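Local coordinates for Card1 endonuclease domain-containing protein (Vibrio cholerae, PDB 1XMX) that is of unknown function but probably binds nucleic acid, its C-terminal part belonging to the Card1-like endonuclease family of the PDDEXK clan, at residues V15-P20 against K90-C95; L21-T26 against Q137-I142; Q44-V49 against L148-A153; N121-C126 against V299-L304. One frame throughout, in Å; residues are numbered along the deposited sequence.

How the contacts relate
The contacts run from the N-terminal alpha/beta domain to its junction with the endonuclease-family part. Contact 1 sets helix 15-22 on the end of strand 88-92; contact 2, its centre about 11 Å from that of contact 1, continues from the same helix into the turn beyond it. P20 O and T26 OG1, 2.6 Å apart, tie the two together. Contact 4, centred about 10 Å from contact 2, brings the turn at N301-N302 against 121-126, N302 ND2 lying 3.0 Å from Q139 O. Contact 3 has its centre about 18 Å from that of contact 4, nearest atoms about 5 Å apart; V18 of contact 1 packs on its L46, V49 and I150. A magnesium ion lies about 11 Å from the C95 side chain.

Contact 1: V15-P20 against K90-C95; sequences VRLVTP and KFNASC
The amide nitrogen of N92 donates to R16 O, joining the C-terminal end of a parallel strand to the first helix of an alpha/beta domain with a Rossmann-like strand order. The bond measures 2.9 Å from N92 ND2 to R16 O, and the oxygen lies close to the amide plane. L17 CD2 presses on the same side chain, 3.5 Å from N92 CG, while the ring of P20 approaches the nitrogen with CG. Farther along the loop, C95 SG packs against L17 CG, 3.7 Å away. R16 and S94 meet through their CB atoms, and S94 CB also lies over one face of the guanidinium, toward its rim. The polar end of R16 finds its partner elsewhere, with NH1 donating to V118 O on strand 115-118.

What holds the N92 amide at this angle is its own loop. CG stands anti to the backbone N (chi1 -178°), which carries the amide out to the helix and its OD1 to the following turn. There OD1 accepts from S94 N at 2.8 Å, closing an Asx turn, and from S94 OG at 2.6 Å. S94 OG is bonded to V118 N as well, so the neighbouring strand fixes the turn in its place. On the far end of the amide a water links ND2 to the next helical carbonyl, standing 2.7 Å from both N92 ND2 and L17 O.

Contact 2: L21-T26 against Q137-I142; sequences LLDHRT and QVQDRI
H24 and R141 lie flat on one another, the imidazole and guanidinium planes only 6° apart and their centres 3.5 Å from each other. This guanidinium-imidazole stack joins a type I beta turn, D23 to T26, which follows helix 15-22, to the loop before helix 144-150. D23 and Q139 form a separate stack, their carboxylate and amide planes 16° apart, with D23 OD1 3.3 Å from Q139 CD.

Q139 OE1 joins this pair to R141. From above its carbonyl plane OE1 takes the nearly straight bond of H24 N at 2.9 Å, and R141 reaches the same atom side-on with NE and NH2, a grip that holds the guanidinium against the face of the imidazole. R141 gets there by bending at chi2 (-61°), its CG passing 3.2 Å from L22 O.

Both oxygens of D23 accept two bonds each. OD1 accepts from R25 N, forming an Asx turn, and R25 grips the carboxylate side-on in a salt bridge, NE to OD1 and NH2 to OD2. Q139 N adds a bond to D23 OD2 from above the carboxylate plane, 2.9 Å long. Deeper in, L22 CD1 packs against I142 CB at 3.8 Å. At the edge of its guanidinium, R25 NH2 also donates to Q137 O, 2.7 Å away.

Contact 3: Q44-V49 against L148-A153; sequences QRLSDV and LTIFGA
G152 CA sits over the centre of the R45 guanidinium, 3.4 Å from NE and 3.5 Å from CZ. The backbone under that flat group belongs to a Schellman motif that closes helix 144-150: A153 N bonds back to L148 O and G152 N to T149 O, with G152 as the C-prime residue, whose positive phi suits a glycine. The guanidinium thus lies directly on the main chain. The carbonyls of T149 and I150 approach the group obliquely, and no hydrogen bond crosses between the two segments. The charged end of R45 is therefore set beside the carbonyl-rich end of a helix, where the dipole would be expected to favour a positive charge.

The second flat group is the ring of F151, which, just past the helix end, points its CB away from helix 40-52. I150 CG2 lies 3.9 Å above one face, toward the rim, and the ring also packs on V15 of helix 15-22.

R45 reaches the turn along an extended chain from CG to NE, its CD passing 3.3 Å from T149 O. One turn further along helix 40-52, V49 CG2 is 3.9 Å from both T149 CG2 and I150 CG1; V49 slides past T149 in the opposite direction and meets I150 at about a right angle. L46 and V49 also share V18 of helix 15-22 with I150. D48 CB adds a flank to the T149 methyl, while T149 OG1 bonds back to A145 O in its own helix.

Contact 4: N121-C126 against V299-L304; sequences NSDCLC and VVNNKL
D123 OD2 takes the shortest polar bond here, 2.7 Å from N302 ND2, which meets it on the syn side, 15° out of the carboxylate plane. The N302 amide and the carboxylate are turned 66° against each other, and the same ND2 also donates to Q139 O, so its amide links the D123 carboxylate with the 137-142 loop. N301 comes alongside in the opposite sense, its amide nearly perpendicular to the carboxylate, with ND2 3.3 Å from D123 CB. N301 ND2 is held mainly by A382 O near the C-terminus and adds only a weak bond to S122 O.

K303 reaches over with an extended chain, and NZ donates to N121 O at 2.8 Å; it too has A382 O as a partner. N121 in turn is bonded through its ND2 to E119. On the 121-126 side, S122 OG accepts from C124 N (3.1 Å), closing an ST turn that shapes the bend leading into strand 124-129.

The opposing residues belong to a type I' turn, V300 to K303, whose ends pair V300 with K303 by two backbone bonds. The arrangement is that of a tight beta-hairpin of the Card1-like endonuclease domain, its asparagine tip docked on a loop of the N-terminal sheet.

Contact 1: V15-P20 against K90-C95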
loop_
_atom_site.group_PDB
_atom_site.type_symbol
_atom_site.label_atom_id
_atom_site.label_comp_id
_atom_site.label_asym_id
_atom_site.label_seq_id
_atom_site.Cartn_x
_atom_site.Cartn_y
_atom_site.Cartn_z
ATOM N N VAL A 15 7.253 -11.341 1.531
ATOM C CA VAL A 15 5.952 -11.381 0.890
ATOM C C VAL A 15 5.789 -12.459 -0.189
ATOM O O VAL A 15 4.725 -12.999 -0.373
ATOM C CB VAL A 15 5.662 -10.025 0.219
ATOM C CG1 VAL A 15 4.345 -10.093 -0.570
ATOM C CG2 VAL A 15 5.560 -8.936 1.285
ATOM N N ARG A 16 6.845 -12.734 -0.924
ATOM C CA ARG A 16 6.779 -13.674 -2.026
ATOM C C ARG A 16 6.771 -15.137 -1.521
ATOM O O ARG A 16 6.629 -16.045 -2.319
ATOM C CB ARG A 16 7.937 -13.413 -3.019
ATOM C CG ARG A 16 7.703 -12.189 -3.907
ATOM C CD ARG A 16 8.976 -11.921 -4.659
ATOM N NE ARG A 16 10.055 -11.553 -3.735
ATOM C CZ ARG A 16 11.324 -11.858 -3.925
ATOM N NH1 ARG A 16 11.682 -12.536 -5.009
ATOM N NH2 ARG A 16 12.221 -11.511 -3.019
ATOM N N LEU A 17 6.894 -15.352 -0.214
ATOM C CA LEU A 17 6.636 -16.687 0.407
ATOM C C LEU A 17 5.169 -16.890 0.729
ATOM O O LEU A 17 4.718 -18.019 0.886
ATOM C CB LEU A 17 7.436 -16.851 1.690
ATOM C CG LEU A 17 8.945 -16.755 1.569
ATOM C CD1 LEU A 17 9.623 -16.989 2.943
ATOM C CD2 LEU A 17 9.482 -17.739 0.493
ATOM N N VAL A 18 4.411 -15.793 0.786
ATOM C CA VAL A 18 3.009 -15.870 1.100
ATOM C C VAL A 18 2.158 -15.876 -0.183
ATOM O O VAL A 18 1.182 -16.631 -0.282
ATOM C CB VAL A 18 2.608 -14.599 1.953
ATOM C CG1 VAL A 18 1.127 -14.423 2.072
ATOM C CG2 VAL A 18 3.184 -14.700 3.324
ATOM N N THR A 19 2.488 -15.013 -1.158
ATOM C CA THR A 19 1.597 -14.876 -2.320
ATOM C C THR A 19 1.356 -16.163 -3.177
ATOM O O THR A 19 0.262 -16.350 -3.675
ATOM C CB THR A 19 1.956 -13.650 -3.167
ATOM O OG1 THR A 19 3.288 -13.765 -3.659
ATOM C CG2 THR A 19 1.868 -12.355 -2.324
ATOM N N PRO A 20 2.392 -17.010 -3.404
ATOM C CA PRO A 20 2.124 -18.308 -3.984
ATOM C C PRO A 20 1.070 -19.156 -3.246
ATOM O O PRO A 20 0.283 -19.872 -3.907
ATOM C CB PRO A 20 3.496 -18.999 -3.928
ATOM C CG PRO A 20 4.497 -17.801 -4.013
ATOM C CD PRO A 20 3.849 -16.778 -3.194
ATOM N N LYS A 90 7.948 -28.505 -2.361
ATOM C CA LYS A 90 8.290 -27.522 -3.361
ATOM C C LYS A 90 9.023 -26.410 -2.641
ATOM O O LYS A 90 8.555 -25.874 -1.612
ATOM C CB LYS A 90 7.043 -26.969 -4.083
ATOM C CG LYS A 90 6.338 -27.969 -4.933
ATOM C CD LYS A 90 5.548 -27.229 -6.026
ATOM C CE LYS A 90 4.328 -28.035 -6.434
ATOM N NZ LYS A 90 3.589 -27.704 -7.741
ATOM N N PHE A 91 10.168 -26.061 -3.195
ATOM C CA PHE A 91 11.039 -25.111 -2.557
ATOM C C PHE A 91 10.798 -23.747 -3.249
ATOM O O PHE A 91 11.008 -23.580 -4.464
ATOM C CB PHE A 91 12.507 -25.548 -2.634
ATOM C CG PHE A 91 13.505 -24.509 -2.057
ATOM C CD1 PHE A 91 13.206 -23.776 -0.891
ATOM C CD2 PHE A 91 14.746 -24.305 -2.671
ATOM C CE1 PHE A 91 14.147 -22.827 -0.376
ATOM C CE2 PHE A 91 15.660 -23.406 -2.179
ATOM C CZ PHE A 91 15.375 -22.661 -1.012
ATOM N N ASN A 92 10.299 -22.823 -2.455
ATOM C CA ASN A 92 10.162 -21.453 -2.860
ATOM C C ASN A 92 11.479 -20.718 -2.511
ATOM O O ASN A 92 11.767 -20.443 -1.341
ATOM C CB ASN A 92 9.003 -20.806 -2.119
ATOM C CG ASN A 92 8.761 -19.336 -2.551
ATOM O OD1 ASN A 92 9.693 -18.651 -3.060
ATOM N ND2 ASN A 92 7.531 -18.834 -2.316
ATOM N N ALA A 93 12.273 -20.465 -3.530
ATOM C CA ALA A 93 13.564 -19.842 -3.399
ATOM C C ALA A 93 13.495 -18.328 -3.611
ATOM O O ALA A 93 14.508 -17.719 -3.965
ATOM C CB ALA A 93 14.520 -20.452 -4.471
ATOM N N SER A 94 12.326 -17.728 -3.420
ATOM C CA SER A 94 12.151 -16.291 -3.648
ATOM C C SER A 94 12.913 -15.403 -2.613
ATOM O O SER A 94 13.268 -14.242 -2.910
ATOM C CB SER A 94 10.651 -15.919 -3.611
ATOM O OG SER A 94 9.927 -16.632 -4.602
ATOM N N CYS A 95 13.100 -15.915 -1.406
ATOM C CA CYS A 95 13.550 -15.084 -0.317
ATOM C C CYS A 95 14.740 -15.718 0.404
ATOM O O CYS A 95 15.003 -16.906 0.264
ATOM C CB CYS A 95 12.411 -14.879 0.687
ATOM S SG CYS A 95 10.968 -14.073 -0.025
HETATM O O HOH W 1 5.352 -19.845 -1.018
#

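Contact 2: L21-T26 against Q137-I142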
loop_
_atom_site.group_PDB
_atom_site.type_symbol
_atom_site.label_atom_id
_atom_site.label_comp_id
_atom_site.label_asym_id
_atom_site.label_seq_id
_atom_site.Cartn_x
_atom_site.Cartn_y
_atom_site.Cartn_z
ATOM N N LEU A 21 1.033 -19.093 -1.923
ATOM C CA LEU A 21 0.015 -19.869 -1.172
ATOM C C LEU A 21 -1.372 -19.267 -1.220
ATOM O O LEU A 21 -2.334 -19.938 -0.906
ATOM C CB LEU A 21 0.466 -20.038 0.297
ATOM C CG LEU A 21 1.766 -20.894 0.477
ATOM C CD1 LEU A 21 2.363 -20.615 1.806
ATOM C CD2 LEU A 21 1.511 -22.423 0.297
ATOM N N LEU A 22 -1.486 -17.980 -1.543
ATOM C CA LEU A 22 -2.787 -17.355 -1.679
ATOM C C LEU A 22 -3.416 -17.513 -3.075
ATOM O O LEU A 22 -4.609 -17.172 -3.286
ATOM C CB LEU A 22 -2.713 -15.856 -1.276
ATOM C CG LEU A 22 -2.157 -15.497 0.105
ATOM C CD1 LEU A 22 -2.238 -14.008 0.333
ATOM C CD2 LEU A 22 -2.896 -16.259 1.244
ATOM N N ASP A 23 -2.600 -17.955 -4.036
ATOM C CA ASP A 23 -3.004 -18.075 -5.435
ATOM C C ASP A 23 -3.932 -19.262 -5.366
ATOM O O ASP A 23 -3.596 -20.300 -4.786
ATOM C CB ASP A 23 -1.749 -18.454 -6.267
ATOM C CG ASP A 23 -1.987 -18.488 -7.734
ATOM O OD1 ASP A 23 -2.930 -19.142 -8.231
ATOM O OD2 ASP A 23 -1.257 -17.784 -8.439
ATOM N N HIS A 24 -5.086 -19.162 -5.994
ATOM C CA HIS A 24 -6.058 -20.272 -5.935
ATOM C C HIS A 24 -5.576 -21.514 -6.657
ATOM O O HIS A 24 -6.154 -22.596 -6.453
ATOM C CB HIS A 24 -7.376 -19.844 -6.598
ATOM C CG HIS A 24 -8.120 -18.797 -5.831
ATOM N ND1 HIS A 24 -9.384 -18.372 -6.183
ATOM C CD2 HIS A 24 -7.782 -18.103 -4.725
ATOM C CE1 HIS A 24 -9.786 -17.444 -5.330
ATOM N NE2 HIS A 24 -8.835 -17.276 -4.429
ATOM N N ARG A 25 -4.582 -21.367 -7.541
ATOM C CA ARG A 25 -4.096 -22.526 -8.322
ATOM C C ARG A 25 -3.133 -23.429 -7.554
ATOM O O ARG A 25 -2.900 -24.562 -7.957
ATOM C CB ARG A 25 -3.478 -22.077 -9.644
ATOM C CG ARG A 25 -4.471 -21.321 -10.535
ATOM C CD ARG A 25 -3.759 -20.628 -11.692
ATOM N NE ARG A 25 -2.801 -19.663 -11.151
ATOM C CZ ARG A 25 -2.057 -18.850 -11.895
ATOM N NH1 ARG A 25 -2.137 -18.939 -13.224
ATOM N NH2 ARG A 25 -1.235 -17.959 -11.313
ATOM N N THR A 26 -2.578 -22.935 -6.448
ATOM C CA THR A 26 -1.572 -23.676 -5.673
ATOM C C THR A 26 -2.314 -24.687 -4.848
ATOM O O THR A 26 -3.323 -24.364 -4.201
ATOM C CB THR A 26 -0.723 -22.720 -4.809
ATOM O OG1 THR A 26 -0.103 -21.777 -5.678
ATOM C CG2 THR A 26 0.385 -23.437 -3.963
ATOM N N GLN A 137 1.813 -16.187 -13.760
ATOM C CA GLN A 137 1.820 -14.892 -13.111
ATOM C C GLN A 137 1.142 -15.141 -11.751
ATOM O O GLN A 137 0.083 -15.686 -11.689
ATOM C CB GLN A 137 1.036 -13.920 -14.009
ATOM C CG GLN A 137 0.594 -12.625 -13.386
ATOM C CD GLN A 137 1.760 -11.835 -12.806
ATOM O OE1 GLN A 137 1.682 -11.349 -11.682
ATOM N NE2 GLN A 137 2.825 -11.683 -13.595
ATOM N N VAL A 138 1.763 -14.800 -10.639
ATOM C CA VAL A 138 1.102 -15.032 -9.349
ATOM C C VAL A 138 -0.183 -14.237 -9.210
ATOM O O VAL A 138 -0.212 -13.066 -9.556
ATOM C CB VAL A 138 2.039 -14.690 -8.208
ATOM C CG1 VAL A 138 1.317 -14.896 -6.845
ATOM C CG2 VAL A 138 3.335 -15.591 -8.330
ATOM N N GLN A 139 -1.265 -14.855 -8.722
ATOM C CA GLN A 139 -2.524 -14.111 -8.658
ATOM C C GLN A 139 -2.354 -13.022 -7.616
ATOM O O GLN A 139 -1.450 -13.114 -6.777
ATOM C CB GLN A 139 -3.670 -15.033 -8.247
ATOM C CG GLN A 139 -3.976 -16.077 -9.304
ATOM C CD GLN A 139 -5.181 -16.894 -8.953
ATOM O OE1 GLN A 139 -5.606 -16.928 -7.807
ATOM N NE2 GLN A 139 -5.773 -17.519 -9.951
ATOM N N ASP A 140 -3.282 -12.062 -7.613
ATOM C CA ASP A 140 -3.234 -10.865 -6.805
ATOM C C ASP A 140 -4.304 -10.951 -5.736
ATOM O O ASP A 140 -5.431 -10.564 -5.962
ATOM C CB ASP A 140 -3.462 -9.654 -7.722
ATOM C CG ASP A 140 -2.341 -9.508 -8.767
ATOM O OD1 ASP A 140 -1.230 -9.822 -8.352
ATOM O OD2 ASP A 140 -2.567 -9.138 -9.962
ATOM N N ARG A 141 -3.940 -11.457 -4.562
ATOM C CA ARG A 141 -4.887 -11.834 -3.504
ATOM C C ARG A 141 -4.617 -11.168 -2.159
ATOM O O ARG A 141 -5.539 -10.868 -1.407
ATOM C CB ARG A 141 -4.821 -13.349 -3.273
ATOM C CG ARG A 141 -5.195 -14.219 -4.504
ATOM C CD ARG A 141 -6.569 -13.964 -4.942
ATOM N NE ARG A 141 -6.887 -14.857 -6.054
ATOM C CZ ARG A 141 -8.034 -14.846 -6.720
ATOM N NH1 ARG A 141 -8.969 -13.954 -6.410
ATOM N NH2 ARG A 141 -8.234 -15.730 -7.706
ATOM N N ILE A 142 -3.355 -11.005 -1.812
ATOM C CA ILE A 142 -2.970 -10.362 -0.545
ATOM C C ILE A 142 -3.584 -8.961 -0.399
ATOM O O ILE A 142 -3.739 -8.209 -1.383
ATOM C CB ILE A 142 -1.412 -10.369 -0.378
ATOM C CG1 ILE A 142 -1.000 -10.298 1.099
ATOM C CG2 ILE A 142 -0.709 -9.299 -1.247
ATOM C CD1 ILE A 142 0.408 -9.870 1.237
HETATM O O HOH W 2 -0.521 -17.305 -15.382
#

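Contact 3: Q44-V49 against L148-A153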
loop_
_atom_site.group_PDB
_atom_site.type_symbol
_atom_site.label_atom_id
_atom_site.label_comp_id
_atom_site.label_asym_id
_atom_site.label_seq_id
_atom_site.Cartn_x
_atom_site.Cartn_y
_atom_site.Cartn_z
ATOM N N GLN A 44 5.801 -15.497 13.192
ATOM C CA GLN A 44 4.530 -15.289 13.844
ATOM C C GLN A 44 3.613 -14.388 12.979
ATOM O O GLN A 44 2.428 -14.697 12.794
ATOM C CB GLN A 44 4.733 -14.719 15.251
ATOM C CG GLN A 44 5.445 -15.707 16.203
ATOM C CD GLN A 44 5.858 -15.054 17.541
ATOM O OE1 GLN A 44 5.708 -13.850 17.742
ATOM N NE2 GLN A 44 6.384 -15.859 18.443
ATOM N N ARG A 45 4.188 -13.331 12.408
ATOM C CA ARG A 45 3.435 -12.430 11.506
ATOM C C ARG A 45 2.998 -13.116 10.200
ATOM O O ARG A 45 1.831 -12.933 9.717
ATOM C CB ARG A 45 4.273 -11.223 11.165
ATOM C CG ARG A 45 4.474 -10.284 12.308
ATOM C CD ARG A 45 5.548 -9.311 11.897
ATOM N NE ARG A 45 6.086 -8.523 12.989
ATOM C CZ ARG A 45 7.290 -7.934 12.960
ATOM N NH1 ARG A 45 8.075 -8.066 11.893
ATOM N NH2 ARG A 45 7.718 -7.223 14.016
ATOM N N LEU A 46 3.938 -13.819 9.571
ATOM C CA LEU A 46 3.626 -14.630 8.391
ATOM C C LEU A 46 2.483 -15.604 8.669
ATOM O O LEU A 46 1.592 -15.817 7.820
ATOM C CB LEU A 46 4.853 -15.455 7.960
ATOM C CG LEU A 46 5.962 -14.612 7.362
ATOM C CD1 LEU A 46 7.180 -15.410 7.045
ATOM C CD2 LEU A 46 5.458 -13.930 6.045
ATOM N N SER A 47 2.551 -16.226 9.845
ATOM C CA SER A 47 1.536 -17.176 10.283
ATOM C C SER A 47 0.194 -16.544 10.537
ATOM O O SER A 47 -0.791 -17.180 10.269
ATOM C CB SER A 47 1.988 -17.875 11.548
ATOM O OG SER A 47 3.104 -18.679 11.218
ATOM N N ASP A 48 0.140 -15.318 11.074
ATOM C CA ASP A 48 -1.167 -14.593 11.231
ATOM C C ASP A 48 -1.907 -14.424 9.888
ATOM O O ASP A 48 -3.107 -14.664 9.762
ATOM C CB ASP A 48 -0.961 -13.209 11.841
ATOM C CG ASP A 48 -0.474 -13.277 13.262
ATOM O OD1 ASP A 48 -0.582 -14.381 13.856
ATOM O OD2 ASP A 48 0.028 -12.231 13.786
ATOM N N VAL A 49 -1.173 -14.021 8.873
ATOM C CA VAL A 49 -1.761 -13.857 7.560
ATOM C C VAL A 49 -2.186 -15.242 6.967
ATOM O O VAL A 49 -3.329 -15.428 6.467
ATOM C CB VAL A 49 -0.733 -13.193 6.662
ATOM C CG1 VAL A 49 -1.136 -13.291 5.182
ATOM C CG2 VAL A 49 -0.441 -11.757 7.151
ATOM N N LEU A 148 0.460 -5.009 5.980
ATOM C CA LEU A 148 0.927 -4.348 7.179
ATOM C C LEU A 148 1.351 -5.346 8.239
ATOM O O LEU A 148 2.396 -5.144 8.888
ATOM C CB LEU A 148 -0.081 -3.339 7.724
ATOM C CG LEU A 148 -0.455 -2.222 6.730
ATOM C CD1 LEU A 148 -1.610 -1.390 7.233
ATOM C CD2 LEU A 148 0.720 -1.328 6.423
ATOM N N THR A 149 0.561 -6.405 8.436
ATOM C CA THR A 149 0.900 -7.407 9.422
ATOM C C THR A 149 2.288 -7.976 9.111
ATOM O O THR A 149 3.170 -8.055 9.973
ATOM C CB THR A 149 -0.115 -8.539 9.410
ATOM O OG1 THR A 149 -1.375 -7.982 9.739
ATOM C CG2 THR A 149 0.263 -9.656 10.414
ATOM N N ILE A 150 2.478 -8.375 7.875
ATOM C CA ILE A 150 3.752 -8.952 7.487
ATOM C C ILE A 150 4.910 -8.067 7.904
ATOM O O ILE A 150 5.936 -8.592 8.359
ATOM C CB ILE A 150 3.830 -9.249 5.987
ATOM C CG1 ILE A 150 2.896 -10.427 5.663
ATOM C CG2 ILE A 150 5.309 -9.538 5.576
ATOM C CD1 ILE A 150 2.780 -10.735 4.164
ATOM N N PHE A 151 4.758 -6.746 7.740
ATOM C CA PHE A 151 5.853 -5.827 8.043
ATOM C C PHE A 151 5.859 -5.202 9.440
ATOM O O PHE A 151 6.564 -4.222 9.695
ATOM C CB PHE A 151 5.988 -4.774 6.953
ATOM C CG PHE A 151 6.583 -5.323 5.681
ATOM C CD1 PHE A 151 7.954 -5.424 5.530
ATOM C CD2 PHE A 151 5.778 -5.732 4.637
ATOM C CE1 PHE A 151 8.497 -5.933 4.389
ATOM C CE2 PHE A 151 6.328 -6.227 3.492
ATOM C CZ PHE A 151 7.687 -6.325 3.360
ATOM N N GLY A 152 5.072 -5.774 10.339
ATOM C CA GLY A 152 5.187 -5.449 11.760
ATOM C C GLY A 152 4.353 -4.291 12.250
ATOM O O GLY A 152 4.620 -3.747 13.339
ATOM N N ALA A 153 3.327 -3.961 11.475
ATOM C CA ALA A 153 2.489 -2.805 11.680
ATOM C C ALA A 153 1.064 -3.328 11.717
ATOM O O ALA A 153 0.815 -4.511 11.466
ATOM C CB ALA A 153 2.663 -1.807 10.528
#

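Contact 4: N121-C126 against V299-L304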
loop_
_atom_site.group_PDB
_atom_site.type_symbol
_atom_site.label_atom_id
_atom_site.label_comp_id
_atom_site.label_asym_id
_atom_site.label_seq_id
_atom_site.Cartn_x
_atom_site.Cartn_y
_atom_site.Cartn_z
ATOM N N ASN A 121 9.922 -8.162 -9.707
ATOM C CA ASN A 121 9.452 -7.117 -10.618
ATOM C C ASN A 121 8.244 -7.549 -11.478
ATOM O O ASN A 121 7.197 -6.850 -11.521
ATOM C CB ASN A 121 10.662 -6.534 -11.386
ATOM C CG ASN A 121 11.770 -6.034 -10.401
ATOM O OD1 ASN A 121 11.664 -4.963 -9.792
ATOM N ND2 ASN A 121 12.778 -6.865 -10.183
ATOM N N SER A 122 8.328 -8.735 -12.075
ATOM C CA SER A 122 7.288 -9.157 -13.016
ATOM C C SER A 122 6.128 -9.743 -12.268
ATOM O O SER A 122 4.964 -9.663 -12.739
ATOM C CB SER A 122 7.848 -10.161 -14.008
ATOM O OG SER A 122 8.316 -11.288 -13.291
ATOM N N ASP A 123 6.447 -10.258 -11.082
ATOM C CA ASP A 123 5.604 -11.143 -10.253
ATOM C C ASP A 123 5.365 -12.532 -10.872
ATOM O O ASP A 123 4.433 -13.212 -10.483
ATOM C CB ASP A 123 4.275 -10.439 -9.783
ATOM C CG ASP A 123 3.751 -10.969 -8.457
ATOM O OD1 ASP A 123 4.526 -11.255 -7.445
ATOM O OD2 ASP A 123 2.544 -11.111 -8.355
ATOM N N CYS A 124 6.217 -12.973 -11.808
ATOM C CA CYS A 124 6.077 -14.325 -12.404
ATOM C C CYS A 124 6.687 -15.354 -11.496
ATOM O O CYS A 124 7.812 -15.161 -11.024
ATOM C CB CYS A 124 6.799 -14.456 -13.747
ATOM S SG CYS A 124 6.243 -13.303 -15.009
ATOM N N LEU A 125 5.971 -16.448 -11.265
ATOM C CA LEU A 125 6.565 -17.600 -10.617
ATOM C C LEU A 125 7.289 -18.409 -11.696
ATOM O O LEU A 125 6.676 -18.848 -12.665
ATOM C CB LEU A 125 5.489 -18.459 -10.019
ATOM C CG LEU A 125 5.922 -19.614 -9.151
ATOM C CD1 LEU A 125 4.820 -19.890 -8.120
ATOM C CD2 LEU A 125 6.249 -20.801 -10.045
ATOM N N CYS A 126 8.581 -18.633 -11.468
ATOM C CA CYS A 126 9.516 -19.147 -12.449
ATOM C C CYS A 126 10.047 -20.449 -11.898
ATOM O O CYS A 126 10.514 -20.487 -10.738
ATOM C CB CYS A 126 10.698 -18.184 -12.594
ATOM S SG CYS A 126 10.290 -16.478 -13.202
ATOM N N VAL A 299 -2.900 -2.233 -2.981
ATOM C CA VAL A 299 -1.933 -3.253 -3.393
ATOM C C VAL A 299 -2.219 -3.489 -4.886
ATOM O O VAL A 299 -3.395 -3.674 -5.291
ATOM C CB VAL A 299 -2.053 -4.592 -2.561
ATOM C CG1 VAL A 299 -0.985 -5.622 -3.015
ATOM C CG2 VAL A 299 -1.885 -4.330 -1.073
ATOM N N VAL A 300 -1.148 -3.550 -5.684
ATOM C CA VAL A 300 -1.250 -3.749 -7.105
ATOM C C VAL A 300 -0.157 -4.706 -7.511
ATOM O O VAL A 300 0.987 -4.453 -7.218
ATOM C CB VAL A 300 -0.985 -2.433 -7.874
ATOM C CG1 VAL A 300 -1.231 -2.621 -9.355
ATOM C CG2 VAL A 300 -1.838 -1.252 -7.230
ATOM N N ASN A 301 -0.521 -5.787 -8.220
ATOM C CA ASN A 301 0.408 -6.816 -8.590
ATOM C C ASN A 301 1.225 -7.253 -7.378
ATOM O O ASN A 301 2.461 -7.402 -7.470
ATOM C CB ASN A 301 1.297 -6.429 -9.775
ATOM C CG ASN A 301 1.998 -7.672 -10.379
ATOM O OD1 ASN A 301 1.455 -8.746 -10.345
ATOM N ND2 ASN A 301 3.179 -7.500 -10.923
ATOM N N ASN A 302 0.522 -7.443 -6.258
ATOM C CA ASN A 302 1.123 -7.890 -5.016
ATOM C C ASN A 302 2.193 -6.939 -4.430
ATOM O O ASN A 302 2.936 -7.362 -3.547
ATOM C CB ASN A 302 1.692 -9.312 -5.147
ATOM C CG ASN A 302 0.616 -10.353 -5.332
ATOM O OD1 ASN A 302 -0.388 -10.379 -4.600
ATOM N ND2 ASN A 302 0.798 -11.220 -6.335
ATOM N N LYS A 303 2.277 -5.687 -4.940
ATOM C CA LYS A 303 3.160 -4.634 -4.400
ATOM C C LYS A 303 2.332 -3.500 -3.705
ATOM O O LYS A 303 1.361 -2.962 -4.295
ATOM C CB LYS A 303 3.949 -4.020 -5.528
ATOM C CG LYS A 303 4.643 -4.988 -6.380
ATOM C CD LYS A 303 5.308 -4.332 -7.580
ATOM C CE LYS A 303 5.777 -5.437 -8.494
ATOM N NZ LYS A 303 6.460 -4.884 -9.633
ATOM N N LEU A 304 2.729 -3.119 -2.484
ATOM C CA LEU A 304 2.011 -2.033 -1.735
ATOM C C LEU A 304 2.265 -0.715 -2.426
ATOM O O LEU A 304 3.420 -0.388 -2.711
ATOM C CB LEU A 304 2.499 -1.942 -0.290
ATOM C CG LEU A 304 1.760 -0.933 0.600
ATOM C CD1 LEU A 304 0.302 -1.413 0.940
ATOM C CD2 LEU A 304 2.566 -0.628 1.842
HETATM O O HOH W 3 9.414 -4.244 -8.222
#